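Local coordinates for malyl-CoA lyase/beta-methylmalyl-CoA lyase (Methylobacterium extorquens, PDB 5UGR), which belongs to the HpcH/HpaI aldolase/citrate lyase family and is built on a TIM barrel that binds a magnesium ion, at residues His14-Ala19 / Glu251-Ile256; Met28-Ser34 / Leu66-Lys71; Leu158-Phe163 / Leu222-Pro228; Asp236-Ser240 / Gln260-Ala264; Ala242-Ala246 / Glu266-Pro270. All blocks are in the same frame, centred on the assembly; numbering follows the deposited sequence. Where two conformers were deposited one is given.

Contact 1 (His14-Ala19 / Glu251-Ile256); sequences HRSELA and EGKWAI
Glu17 and Trp254 lie side by side across the seam of the TIM barrel, where its first strand (16-21) meets its last (252-255) in parallel. Four backbone hydrogen bonds join the edges, the shortest from Ala255 N to Glu17 O at 2.8 Å.

The Glu17 side chain follows the indole. With CG anti to the backbone N (chi1 176°), the extended chain runs beside the ring: CB is 3.9 Å from Trp254 CD1, and CG lies over the face of the five-membered ring in a CH-pi contact, 4.2 Å from its centroid. CD comes to 3.4 Å from Trp254 NE1, with the carboxylate plane turned 38° from the ring, and OE1 also lies 3.4 Å from Trp254 NE1. At the tip, OE2 accepts a hydrogen bond from His14 NE2 at 2.8 Å; OE2 lies in the imidazole plane, whereas NE2 approaches from 47° out of the carboxylate plane. Trp254 NE1 is hydrogen-bonded to Ser162 OG, while His14 ND1 is joined to Arg223 NE.

A buried carboxylate is thus held by histidine beside the flat indole, in a polar network that links the closure to strands 158-163 and 223-226 through Ser162 and Arg223.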
# COMPACT_ATOMS: atom_id res chain seq x y z
N HIS A 14 -8.40 -27.08 -19.75
CA HIS A 14 -7.00 -26.69 -19.88
C HIS A 14 -6.06 -27.76 -19.31
O HIS A 14 -5.16 -27.47 -18.52
CB HIS A 14 -6.86 -25.34 -19.17
CG HIS A 14 -5.64 -24.58 -19.50
ND1 HIS A 14 -5.57 -23.21 -19.34
CD2 HIS A 14 -4.44 -24.96 -19.97
CE1 HIS A 14 -4.39 -22.79 -19.74
NE2 HIS A 14 -3.68 -23.84 -20.09
N ARG A 15 -6.26 -29.01 -19.69
CA ARG A 15 -5.41 -30.10 -19.20
C ARG A 15 -4.01 -30.11 -19.82
O ARG A 15 -3.01 -30.46 -19.17
CB ARG A 15 -6.09 -31.45 -19.46
CG ARG A 15 -7.44 -31.63 -18.82
CD ARG A 15 -8.18 -32.80 -19.40
NE ARG A 15 -8.37 -32.67 -20.83
CZ ARG A 15 -8.70 -33.67 -21.63
NH1 ARG A 15 -8.92 -34.90 -21.18
NH2 ARG A 15 -8.84 -33.45 -22.92
N SER A 16 -3.97 -29.80 -21.11
CA SER A 16 -2.78 -29.85 -21.93
C SER A 16 -2.63 -28.55 -22.68
O SER A 16 -3.61 -28.01 -23.24
CB SER A 16 -2.88 -31.03 -22.92
OG SER A 16 -4.07 -31.02 -23.67
N GLU A 17 -1.39 -28.03 -22.67
CA GLU A 17 -1.09 -26.75 -23.34
C GLU A 17 0.11 -26.99 -24.22
O GLU A 17 1.25 -27.13 -23.73
CB GLU A 17 -0.85 -25.68 -22.29
CG GLU A 17 -0.42 -24.33 -22.82
CD GLU A 17 -0.42 -23.21 -21.77
OE1 GLU A 17 0.12 -22.09 -22.05
OE2 GLU A 17 -0.97 -23.46 -20.66
N LEU A 18 -0.13 -27.03 -25.55
CA LEU A 18 0.93 -27.37 -26.50
C LEU A 18 1.56 -26.11 -27.04
O LEU A 18 0.87 -25.22 -27.55
CB LEU A 18 0.33 -28.17 -27.66
CG LEU A 18 1.25 -28.54 -28.80
CD1 LEU A 18 2.24 -29.59 -28.34
CD2 LEU A 18 0.46 -29.07 -29.98
N ALA A 19 2.90 -26.06 -26.97
CA ALA A 19 3.71 -25.00 -27.50
C ALA A 19 4.12 -25.31 -28.92
O ALA A 19 4.70 -26.36 -29.17
CB ALA A 19 4.95 -24.87 -26.66
N GLU A 251 -4.30 -27.52 -12.68
CA GLU A 251 -5.34 -27.91 -13.61
C GLU A 251 -4.84 -28.43 -14.93
O GLU A 251 -5.63 -29.02 -15.67
CB GLU A 251 -6.17 -26.61 -13.85
CG GLU A 251 -7.36 -26.74 -14.61
CD GLU A 251 -8.27 -25.56 -14.38
OE1 GLU A 251 -9.05 -25.40 -15.31
OE2 GLU A 251 -8.20 -24.96 -13.24
N GLY A 252 -3.56 -28.19 -15.25
CA GLY A 252 -2.98 -28.68 -16.50
C GLY A 252 -1.51 -28.47 -16.57
O GLY A 252 -0.90 -27.94 -15.62
N LYS A 253 -0.91 -28.93 -17.68
CA LYS A 253 0.54 -28.87 -17.86
C LYS A 253 0.86 -28.71 -19.33
O LYS A 253 0.12 -29.18 -20.25
CB LYS A 253 1.24 -30.12 -17.31
CG LYS A 253 2.76 -30.09 -17.28
CD LYS A 253 3.36 -31.24 -16.50
CE LYS A 253 4.87 -31.29 -16.57
NZ LYS A 253 5.47 -30.01 -16.10
N TRP A 254 2.01 -28.04 -19.57
CA TRP A 254 2.48 -27.90 -20.92
C TRP A 254 2.91 -29.24 -21.53
O TRP A 254 3.44 -30.11 -20.86
CB TRP A 254 3.67 -26.95 -21.03
CG TRP A 254 3.34 -25.51 -20.75
CD1 TRP A 254 2.29 -24.98 -20.03
CD2 TRP A 254 4.16 -24.41 -21.13
NE1 TRP A 254 2.40 -23.62 -19.98
CE2 TRP A 254 3.55 -23.23 -20.64
CE3 TRP A 254 5.34 -24.32 -21.84
CZ2 TRP A 254 4.10 -21.99 -20.85
CZ3 TRP A 254 5.90 -23.10 -22.05
CH2 TRP A 254 5.30 -21.93 -21.55
N ALA A 255 2.73 -29.30 -22.85
CA ALA A 255 3.32 -30.29 -23.72
C ALA A 255 4.24 -29.55 -24.70
O ALA A 255 3.81 -28.63 -25.41
CB ALA A 255 2.25 -31.10 -24.45
N ILE A 256 5.49 -29.95 -24.72
CA ILE A 256 6.45 -29.38 -25.67
C ILE A 256 6.96 -30.45 -26.64
O ILE A 256 7.85 -30.18 -27.45
CB ILE A 256 7.61 -28.59 -25.00
CG1 ILE A 256 8.42 -29.45 -24.06
CG2 ILE A 256 7.10 -27.35 -24.26
CD1 ILE A 256 9.76 -28.79 -23.70
O HOH W 1 -9.66 -27.44 -17.00
O HOH W 2 7.27 -27.21 -28.75

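Contact 2 (Met28-Ser34 / Leu66-Lys71); sequences MEKSAAS and LDWGNK
Ala32 sits on the face of Trp68 where the helix that follows the first strand of the TIM barrel, 25-32, packs against the loop leading from helix 52-65 to strand 72-76. In this tight part, Ala32 CB makes a CH-pi contact 3.9 Å from the centroid of the Trp68 six-membered ring, while Ala32 CA lies 3.5 Å from Trp68 CZ3. Ser31 OG meets the ring at its edge, in plane, 3.4 Å from CZ3, and is itself held by a 2.7 Å hydrogen bond to Met28 O. Trp68 NE1 binds Ala62 O of the preceding helix, which helps to fix the indole's rotation.

Toward solvent the packing thins. Leu66 CD1 touches Glu29 CA at 3.7 Å, with the exposed Glu29 side chain meeting it only loosely, and Asp67, also exposed, turns back on its own loop: its OD1 accepts from Gly69 N in an Asx turn, where a type II' beta turn runs from Trp68 to Lys71.

At the end of this turn Lys71 reaches back to the helix, its chain straight until a bend at chi4 (66°). That bend brings NZ to two backbone carbonyls, Ala32 O and Ser34 O, each accepting a hydrogen bond at 2.9 Å.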
# COMPACT_ATOMS: atom_id res chain seq x y z
N MET A 28 2.92 -26.23 -37.18
CA MET A 28 1.60 -25.65 -36.88
C MET A 28 0.45 -26.40 -37.50
O MET A 28 -0.57 -26.68 -36.85
CB MET A 28 1.46 -24.16 -37.21
CG MET A 28 2.36 -23.30 -36.35
SD MET A 28 2.04 -21.52 -36.46
CE MET A 28 2.82 -21.16 -38.04
N GLU A 29 0.63 -26.78 -38.76
CA GLU A 29 -0.42 -27.59 -39.42
C GLU A 29 -0.68 -28.92 -38.71
O GLU A 29 -1.84 -29.29 -38.48
CB GLU A 29 -0.10 -27.80 -40.91
CG GLU A 29 -1.21 -28.58 -41.65
CD GLU A 29 -1.12 -28.46 -43.15
OE1 GLU A 29 -2.19 -28.63 -43.81
OE2 GLU A 29 0.01 -28.22 -43.67
N LYS A 30 0.39 -29.64 -38.37
CA LYS A 30 0.26 -30.91 -37.68
C LYS A 30 -0.43 -30.67 -36.34
O LYS A 30 -1.27 -31.47 -35.93
CB LYS A 30 1.64 -31.51 -37.49
CG LYS A 30 1.69 -32.87 -36.79
CD LYS A 30 3.09 -33.48 -36.95
CE LYS A 30 3.34 -34.69 -36.04
NZ LYS A 30 3.35 -34.37 -34.58
N SER A 31 -0.13 -29.55 -35.68
CA SER A 31 -0.73 -29.30 -34.32
C SER A 31 -2.22 -29.07 -34.33
O SER A 31 -2.91 -29.37 -33.36
CB SER A 31 -0.05 -28.13 -33.62
OG SER A 31 -0.44 -26.87 -34.13
N ALA A 32 -2.75 -28.61 -35.47
CA ALA A 32 -4.17 -28.30 -35.52
C ALA A 32 -5.03 -29.53 -35.38
O ALA A 32 -6.16 -29.42 -34.90
CB ALA A 32 -4.51 -27.57 -36.82
N ALA A 33 -4.50 -30.70 -35.74
CA ALA A 33 -5.23 -31.95 -35.62
C ALA A 33 -4.94 -32.71 -34.31
O ALA A 33 -5.41 -33.83 -34.13
CB ALA A 33 -4.88 -32.85 -36.81
N SER A 34 -4.15 -32.10 -33.41
CA SER A 34 -3.75 -32.77 -32.18
C SER A 34 -4.90 -32.78 -31.18
O SER A 34 -5.94 -32.16 -31.35
CB SER A 34 -2.53 -32.11 -31.56
OG SER A 34 -2.90 -30.91 -30.92
N LEU A 66 -6.16 -22.55 -40.95
CA LEU A 66 -6.14 -23.95 -40.52
C LEU A 66 -7.39 -24.21 -39.70
O LEU A 66 -8.06 -23.29 -39.21
CB LEU A 66 -4.89 -24.22 -39.66
CG LEU A 66 -3.58 -24.15 -40.42
CD1 LEU A 66 -2.36 -24.46 -39.55
CD2 LEU A 66 -3.57 -25.04 -41.68
N ASP A 67 -7.71 -25.48 -39.56
CA ASP A 67 -8.87 -25.87 -38.78
C ASP A 67 -8.44 -26.28 -37.38
O ASP A 67 -7.98 -27.41 -37.16
CB ASP A 67 -9.56 -27.04 -39.50
CG ASP A 67 -10.81 -27.55 -38.78
OD1 ASP A 67 -11.20 -27.05 -37.69
OD2 ASP A 67 -11.45 -28.45 -39.35
N TRP A 68 -8.69 -25.39 -36.42
CA TRP A 68 -8.27 -25.61 -35.05
C TRP A 68 -9.39 -26.23 -34.21
O TRP A 68 -9.26 -26.39 -32.95
CB TRP A 68 -7.84 -24.26 -34.42
CG TRP A 68 -6.66 -23.62 -35.13
CD1 TRP A 68 -6.73 -22.59 -36.00
CD2 TRP A 68 -5.30 -24.00 -35.06
NE1 TRP A 68 -5.51 -22.31 -36.49
CE2 TRP A 68 -4.60 -23.16 -35.93
CE3 TRP A 68 -4.61 -24.98 -34.36
CZ2 TRP A 68 -3.21 -23.21 -36.07
CZ3 TRP A 68 -3.23 -25.05 -34.52
CH2 TRP A 68 -2.54 -24.16 -35.39
N GLY A 69 -10.51 -26.55 -34.81
CA GLY A 69 -11.59 -27.06 -33.99
C GLY A 69 -12.04 -26.11 -32.89
O GLY A 69 -12.11 -24.89 -33.12
N ASN A 70 -12.39 -26.68 -31.72
CA ASN A 70 -12.77 -25.91 -30.59
C ASN A 70 -11.61 -25.70 -29.62
O ASN A 70 -11.85 -25.38 -28.44
CB ASN A 70 -13.95 -26.57 -29.87
CG ASN A 70 -14.61 -25.66 -28.85
OD1 ASN A 70 -15.01 -26.16 -27.75
ND2 ASN A 70 -14.74 -24.40 -29.12
N LYS A 71 -10.37 -25.87 -30.09
CA LYS A 71 -9.20 -25.61 -29.22
C LYS A 71 -9.17 -24.17 -28.75
O LYS A 71 -9.60 -23.27 -29.46
CB LYS A 71 -7.89 -25.97 -29.94
CG LYS A 71 -7.75 -27.49 -30.20
CD LYS A 71 -6.49 -27.65 -31.00
CE LYS A 71 -6.15 -29.06 -31.30
NZ LYS A 71 -7.16 -29.65 -32.20

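Contact 3 (Leu158-Phe163 / Leu222-Pro228); sequences LEAMSF and LRPIDGP
Pairing of Ala160 with Arg223 and of Ser162 with Ile225 makes this a buried parallel strand-to-strand contact, between the sixth and seventh strands of the TIM barrel, 158-163 and 223-226. Hydrogen bonds alternate along the edge, from Arg223 N to Glu159 O, Met161 N to Arg223 O, Ile225 N to Met161 O and Phe163 N to Ile225 O, all within 3.0 Å. Ala160 N, buried here, finds no partner in the model.

At the start of the pair Leu222 fills the outer side. Its CD1 branch lies 3.7 Å from Leu158 CD2, the two side chains crossing at about a right angle, and its CD2 branch comes to 3.3 Å from Leu158 O.

On the other side Arg223 bends at chi3 (-72°) and runs alongside Glu159, presenting NH1 and NH2 to a single oxygen: Glu159 OE2 receives NH1 at 2.9 Å and NH2 at 3.1 Å. That oxygen lies in the guanidinium plane, whereas the carboxylate is turned 77° from it. Arg12 adds a further salt bridge to the same oxygen, so the carboxylate probably stays ionised despite burial.

Near the far end Asp226 is held by Lys253 and by Gln210, and its carboxylate is nearly coplanar (7°) with the neighbouring Phe163 ring, OD1 meeting the ring edge 3.6 Å from Phe163 CD2.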
# COMPACT_ATOMS: atom_id res chain seq x y z
N LEU A 158 -7.70 -11.69 -17.22
CA LEU A 158 -6.79 -12.72 -16.78
C LEU A 158 -7.54 -13.97 -16.38
O LEU A 158 -8.50 -13.93 -15.60
CB LEU A 158 -5.93 -12.20 -15.61
CG LEU A 158 -4.78 -13.10 -15.16
CD1 LEU A 158 -3.83 -13.39 -16.30
CD2 LEU A 158 -4.02 -12.40 -14.02
N GLU A 159 -7.11 -15.09 -16.93
CA GLU A 159 -7.69 -16.41 -16.71
C GLU A 159 -6.80 -17.47 -16.10
O GLU A 159 -7.33 -18.42 -15.51
CB GLU A 159 -8.22 -17.02 -18.02
CG GLU A 159 -9.19 -16.16 -18.78
CD GLU A 159 -9.72 -16.85 -20.05
OE1 GLU A 159 -10.20 -16.09 -20.94
OE2 GLU A 159 -9.65 -18.11 -20.11
N ALA A 160 -5.48 -17.34 -16.21
CA ALA A 160 -4.58 -18.48 -15.95
C ALA A 160 -3.17 -17.97 -15.76
O ALA A 160 -2.80 -16.92 -16.31
CB ALA A 160 -4.63 -19.44 -17.12
N MET A 161 -2.38 -18.74 -15.01
CA MET A 161 -0.94 -18.49 -14.87
C MET A 161 -0.22 -19.80 -15.15
O MET A 161 -0.65 -20.85 -14.64
CB MET A 161 -0.56 -17.99 -13.46
CG MET A 161 -1.47 -16.95 -12.84
SD MET A 161 -0.93 -16.33 -11.21
CE MET A 161 -0.70 -14.67 -11.77
N SER A 162 0.87 -19.70 -15.94
CA SER A 162 1.74 -20.84 -16.15
C SER A 162 3.06 -20.64 -15.41
O SER A 162 3.62 -19.54 -15.47
CB SER A 162 2.07 -21.03 -17.63
OG SER A 162 0.98 -21.60 -18.38
N PHE A 163 3.53 -21.73 -14.75
CA PHE A 163 4.83 -21.74 -14.09
C PHE A 163 5.89 -22.12 -15.09
O PHE A 163 6.03 -23.28 -15.46
CB PHE A 163 4.80 -22.64 -12.89
CG PHE A 163 6.11 -22.83 -12.25
CD1 PHE A 163 6.86 -21.73 -11.89
CD2 PHE A 163 6.67 -24.12 -12.09
CE1 PHE A 163 8.14 -21.91 -11.33
CE2 PHE A 163 7.92 -24.28 -11.50
CZ PHE A 163 8.65 -23.19 -11.16
N LEU A 222 -8.23 -17.95 -10.93
CA LEU A 222 -7.47 -18.33 -12.13
C LEU A 222 -7.12 -19.81 -12.18
O LEU A 222 -7.04 -20.48 -11.16
CB LEU A 222 -6.18 -17.52 -12.18
CG LEU A 222 -6.27 -16.03 -11.92
CD1 LEU A 222 -4.90 -15.36 -11.96
CD2 LEU A 222 -7.23 -15.34 -12.86
N ARG A 223 -6.79 -20.30 -13.39
CA ARG A 223 -6.29 -21.66 -13.60
C ARG A 223 -4.78 -21.73 -13.33
O ARG A 223 -4.05 -21.00 -14.00
CB ARG A 223 -6.58 -22.12 -15.03
CG ARG A 223 -8.03 -22.05 -15.47
CD ARG A 223 -8.22 -22.65 -16.85
NE ARG A 223 -7.69 -21.87 -17.95
CZ ARG A 223 -8.34 -20.86 -18.55
NH1 ARG A 223 -7.77 -20.27 -19.63
NH2 ARG A 223 -9.51 -20.42 -18.08
N PRO A 224 -4.33 -22.61 -12.42
CA PRO A 224 -2.89 -22.82 -12.25
C PRO A 224 -2.41 -23.93 -13.18
O PRO A 224 -2.88 -25.08 -13.10
CB PRO A 224 -2.78 -23.26 -10.79
CG PRO A 224 -4.14 -23.67 -10.32
CD PRO A 224 -5.12 -23.37 -11.42
N ILE A 225 -1.41 -23.56 -14.01
CA ILE A 225 -0.89 -24.45 -15.07
C ILE A 225 0.60 -24.63 -14.85
O ILE A 225 1.34 -23.66 -14.63
CB ILE A 225 -1.14 -23.85 -16.49
CG1 ILE A 225 -2.61 -23.44 -16.66
CG2 ILE A 225 -0.69 -24.85 -17.54
CD1 ILE A 225 -3.62 -24.54 -16.54
N ASP A 226 1.06 -25.89 -14.94
CA ASP A 226 2.49 -26.18 -14.79
C ASP A 226 3.15 -26.10 -16.16
O ASP A 226 2.53 -26.47 -17.17
CB ASP A 226 2.65 -27.59 -14.19
CG ASP A 226 4.05 -27.89 -13.69
OD1 ASP A 226 4.78 -26.93 -13.32
OD2 ASP A 226 4.42 -29.09 -13.77
N GLY A 227 4.41 -25.70 -16.18
CA GLY A 227 5.13 -25.44 -17.41
C GLY A 227 5.82 -26.69 -18.03
O GLY A 227 5.38 -27.83 -17.81
N PRO A 228 6.89 -26.46 -18.78
CA PRO A 228 7.47 -27.51 -19.60
C PRO A 228 8.29 -28.51 -18.81
O PRO A 228 8.85 -28.17 -17.75
CB PRO A 228 8.36 -26.72 -20.57
CG PRO A 228 8.75 -25.49 -19.77
CD PRO A 228 7.55 -25.15 -18.96

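Contact 4 (Asp236-Ser240 / Gln260-Ala264); sequences DGYTS and QIDLA
Tyr238 reaches from one outer helix of the TIM barrel to the next and lays one side of its ring across Gln260 and Leu263. The two helices, 235-248 and 259-268, come before and after strand 252-255 in the chain; the axes of their short segments approach to 10.1 Å at 36°, and the tyrosine bridges that spacing. Its CG is anti to the backbone N (chi1 -177°), which carries the ring straight across to the neighbouring helix.

Gln260 takes the CD2/CE2 half of the ring. Its CG lies over the face, 4.0 Å from the centroid, in a CH-pi contact, and the amide beyond continues past the rim with its plane tilted 31° from the ring, NE2 being 3.5 Å from Tyr238 CD2. This amide is held at both ends, OE1 by Ile256 N and NE2 by Phe229 O, which should fix its flip as well as its tilt. Leu263 meets the CD1/CE1 half, where its CB stands 3.7 Å from Tyr238 CD1. At the tip, Tyr238 OH passes Ala264 CB at 3.5 Å on its way to a hydrogen bond with Trp254 O, so the ring ties the helix layer to the last barrel strand.

Next to the ring, Thr239 crosses Leu263 at about a right angle; its OG1, hydrogen-bonded to Pro235 O, lies 3.9 Å from Leu263 CD2. One water spans the two helices, 3.0 Å from Thr239 OG1 and donating a hydrogen bond to Leu263 O.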
# COMPACT_ATOMS: atom_id res chain seq x y z
N ASP A 236 7.69 -41.55 -17.65
CA ASP A 236 7.46 -41.78 -16.26
C ASP A 236 7.77 -40.54 -15.40
O ASP A 236 7.02 -40.20 -14.47
CB ASP A 236 8.34 -42.90 -15.74
CG ASP A 236 7.97 -44.28 -16.28
OD1 ASP A 236 6.91 -44.51 -16.85
OD2 ASP A 236 8.81 -45.18 -16.13
N GLY A 237 8.85 -39.86 -15.73
CA GLY A 237 9.17 -38.63 -15.05
C GLY A 237 8.16 -37.52 -15.34
O GLY A 237 7.79 -36.74 -14.44
N TYR A 238 7.68 -37.42 -16.58
CA TYR A 238 6.65 -36.44 -16.92
C TYR A 238 5.43 -36.71 -16.07
O TYR A 238 4.85 -35.76 -15.48
CB TYR A 238 6.29 -36.50 -18.40
CG TYR A 238 5.28 -35.47 -18.81
CD1 TYR A 238 3.91 -35.67 -18.63
CD2 TYR A 238 5.68 -34.25 -19.34
CE1 TYR A 238 2.99 -34.68 -18.97
CE2 TYR A 238 4.75 -33.27 -19.67
CZ TYR A 238 3.42 -33.48 -19.50
OH TYR A 238 2.50 -32.49 -19.80
N THR A 239 4.98 -37.97 -16.06
CA THR A 239 3.76 -38.34 -15.37
C THR A 239 3.90 -38.09 -13.86
O THR A 239 2.97 -37.59 -13.21
CB THR A 239 3.39 -39.80 -15.65
OG1 THR A 239 3.07 -39.91 -17.05
CG2 THR A 239 2.20 -40.24 -14.87
N SER A 240 5.07 -38.39 -13.29
CA SER A 240 5.30 -38.09 -11.89
C SER A 240 5.17 -36.58 -11.61
O SER A 240 4.49 -36.16 -10.67
CB SER A 240 6.67 -38.60 -11.43
OG SER A 240 7.03 -38.07 -10.17
N GLN A 260 3.63 -35.82 -24.98
CA GLN A 260 3.21 -35.32 -23.68
C GLN A 260 1.73 -34.94 -23.61
O GLN A 260 1.16 -34.86 -22.52
CB GLN A 260 4.08 -34.16 -23.25
CG GLN A 260 5.50 -34.56 -22.99
CD GLN A 260 6.42 -33.40 -22.74
OE1 GLN A 260 6.12 -32.24 -23.07
NE2 GLN A 260 7.58 -33.70 -22.19
N ILE A 261 1.09 -34.79 -24.75
CA ILE A 261 -0.32 -34.41 -24.80
C ILE A 261 -1.22 -35.41 -24.13
O ILE A 261 -2.03 -35.03 -23.27
CB ILE A 261 -0.79 -34.15 -26.24
CG1 ILE A 261 -0.03 -32.97 -26.88
CG2 ILE A 261 -2.28 -33.87 -26.30
CD1 ILE A 261 -0.22 -32.85 -28.38
N ASP A 262 -1.08 -36.70 -24.48
CA ASP A 262 -1.96 -37.73 -23.90
C ASP A 262 -1.66 -37.88 -22.40
O ASP A 262 -2.56 -38.15 -21.60
CB ASP A 262 -1.76 -39.07 -24.61
CG ASP A 262 -2.44 -39.12 -25.98
OD1 ASP A 262 -3.20 -38.22 -26.36
OD2 ASP A 262 -2.14 -40.09 -26.71
N LEU A 263 -0.39 -37.70 -22.03
CA LEU A 263 0.01 -37.87 -20.63
C LEU A 263 -0.66 -36.78 -19.76
O LEU A 263 -1.25 -37.09 -18.73
CB LEU A 263 1.53 -37.86 -20.42
CG LEU A 263 2.35 -38.88 -21.18
CD1 LEU A 263 3.81 -38.66 -20.94
CD2 LEU A 263 1.95 -40.26 -20.75
N ALA A 264 -0.65 -35.53 -20.24
CA ALA A 264 -1.30 -34.41 -19.52
C ALA A 264 -2.80 -34.60 -19.52
O ALA A 264 -3.46 -34.43 -18.46
CB ALA A 264 -0.93 -33.07 -20.13
O HOH W 3 0.12 -39.58 -17.66

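Contact 5 (Ala242-Ala246 / Glu266-Pro270); sequences ARRCA and EVFTP
Phe268 sets its ring rim against two alanines one helical turn apart, Ala242 and Ala246, with Ala246 CB 3.6 Å from Phe268 CE1 and Ala242 CB 3.9 Å from Phe268 CE2. Its CG stands beside the backbone N (chi1 -65°), and from there the ring swings over to helix 235-248. Phe268 CZ ends 3.5 Å from Ala242 O, a carbonyl already engaged by Ala246 N within the helix.

Cys245 comes to the same ring from its edge. The sulfur lies almost exactly in the ring plane, 88° off the normal and 5.1 Å from the centroid, and its closest ring atom is Phe268 CZ, 3.8 Å from SG. Chi1 of 72° places SG between the backbone N and the carbonyl carbon of its own residue, turned toward the phenylalanine. Over the middle of one ring face sits CG1 of the neighbouring Val267, which also packs 3.9 Å from Ala242 CB. Small side chains on the one helix thus admit a large and a branched one from the other.

Between the helices no hydrogen bond is made. Val267 O accepts from Arg175 of the second subunit, and Arg244, salt-bridged to Asp204 of its own chain, also donates to Ser187 O of that subunit. The join between the helices is thus apolar, while hydrogen bonds of the same segments reach across to the second subunit.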
# COMPACT_ATOMS: atom_id res chain seq x y z
N ALA A 242 3.59 -34.33 -13.38
CA ALA A 242 2.20 -33.95 -13.60
C ALA A 242 1.32 -34.35 -12.42
O ALA A 242 0.50 -33.52 -11.98
CB ALA A 242 1.69 -34.55 -14.88
N ARG A 243 1.43 -35.61 -11.96
CA ARG A 243 0.61 -36.03 -10.86
C ARG A 243 0.92 -35.28 -9.58
O ARG A 243 0.03 -35.06 -8.76
CB ARG A 243 0.72 -37.54 -10.66
CG ARG A 243 -0.00 -38.34 -11.75
CD ARG A 243 0.28 -39.85 -11.64
NE ARG A 243 -0.58 -40.58 -12.56
CZ ARG A 243 -0.40 -41.83 -12.97
NH1 ARG A 243 -1.28 -42.33 -13.83
NH2 ARG A 243 0.63 -42.58 -12.54
N ARG A 244 2.18 -34.90 -9.40
CA ARG A 244 2.58 -34.17 -8.20
C ARG A 244 1.91 -32.77 -8.18
O ARG A 244 1.25 -32.39 -7.19
CB ARG A 244 4.11 -34.05 -8.09
CG ARG A 244 4.55 -33.20 -6.94
CD ARG A 244 6.05 -33.19 -6.64
NE ARG A 244 6.85 -32.60 -7.69
CZ ARG A 244 7.51 -33.26 -8.64
NH1 ARG A 244 7.54 -34.59 -8.70
NH2 ARG A 244 8.21 -32.57 -9.51
N CYS A 245 1.97 -32.02 -9.28
CA CYS A 245 1.30 -30.73 -9.25
C CYS A 245 -0.21 -30.87 -9.29
O CYS A 245 -0.91 -30.05 -8.70
CB CYS A 245 1.83 -29.81 -10.31
SG CYS A 245 1.40 -30.14 -11.99
N ALA A 246 -0.72 -31.89 -9.96
CA ALA A 246 -2.19 -32.13 -9.92
C ALA A 246 -2.66 -32.35 -8.49
O ALA A 246 -3.77 -31.91 -8.12
CB ALA A 246 -2.55 -33.31 -10.79
N GLU A 266 -4.52 -37.29 -19.58
CA GLU A 266 -4.94 -38.35 -18.66
C GLU A 266 -4.84 -37.90 -17.20
O GLU A 266 -5.75 -38.12 -16.40
CB GLU A 266 -4.06 -39.59 -18.85
CG GLU A 266 -4.42 -40.71 -17.86
CD GLU A 266 -4.06 -42.12 -18.37
OE1 GLU A 266 -2.87 -42.35 -18.73
OE2 GLU A 266 -4.97 -43.00 -18.39
N VAL A 267 -3.71 -37.25 -16.84
CA VAL A 267 -3.49 -36.91 -15.44
C VAL A 267 -4.50 -35.87 -14.96
O VAL A 267 -5.02 -36.01 -13.84
CB VAL A 267 -2.06 -36.38 -15.24
CG1 VAL A 267 -1.90 -35.68 -13.90
CG2 VAL A 267 -1.08 -37.52 -15.36
N PHE A 268 -4.80 -34.85 -15.79
CA PHE A 268 -5.59 -33.71 -15.35
C PHE A 268 -7.09 -33.83 -15.65
O PHE A 268 -7.85 -32.89 -15.41
CB PHE A 268 -5.02 -32.41 -15.93
CG PHE A 268 -3.64 -32.08 -15.42
CD1 PHE A 268 -3.48 -31.51 -14.17
CD2 PHE A 268 -2.52 -32.39 -16.13
CE1 PHE A 268 -2.22 -31.21 -13.69
CE2 PHE A 268 -1.26 -32.10 -15.66
CZ PHE A 268 -1.10 -31.54 -14.41
N THR A 269 -7.52 -34.98 -16.17
CA THR A 269 -8.95 -35.30 -16.18
C THR A 269 -9.44 -35.34 -14.71
O THR A 269 -8.87 -36.03 -13.90
CB THR A 269 -9.13 -36.61 -16.91
OG1 THR A 269 -8.81 -36.40 -18.29
CG2 THR A 269 -10.60 -37.08 -16.83
N PRO A 270 -10.54 -34.62 -14.38
CA PRO A 270 -11.04 -34.73 -12.99
C PRO A 270 -11.57 -36.13 -12.67
O PRO A 270 -12.02 -36.82 -13.59
CB PRO A 270 -12.16 -33.68 -12.92
CG PRO A 270 -12.50 -33.37 -14.33
CD PRO A 270 -11.30 -33.66 -15.17

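All five contacts belong to one closed eight-stranded barrel and its outer helices. Contact 1 closes the barrel between its first and last strands; contacts 2 and 3 are nested within that span. Contact 3, centred about 9 Å from contact 1, pairs the sixth and seventh strands, and the Lys253-Asp226 salt bridge links the two across neighbouring strands. Contacts 4 and 5, about 9 Å apart between centres, join the same two helices, which flank strand 252-255 in the chain, and both border a second subunit. Contact 2 is more remote, its centre some 21 to 23 Å from those of contacts 3 to 5, yet touches contact 1 (Leu18-Ser31) and contact 4 (Ser34-Ile261). Core and helical shell are thereby coupled.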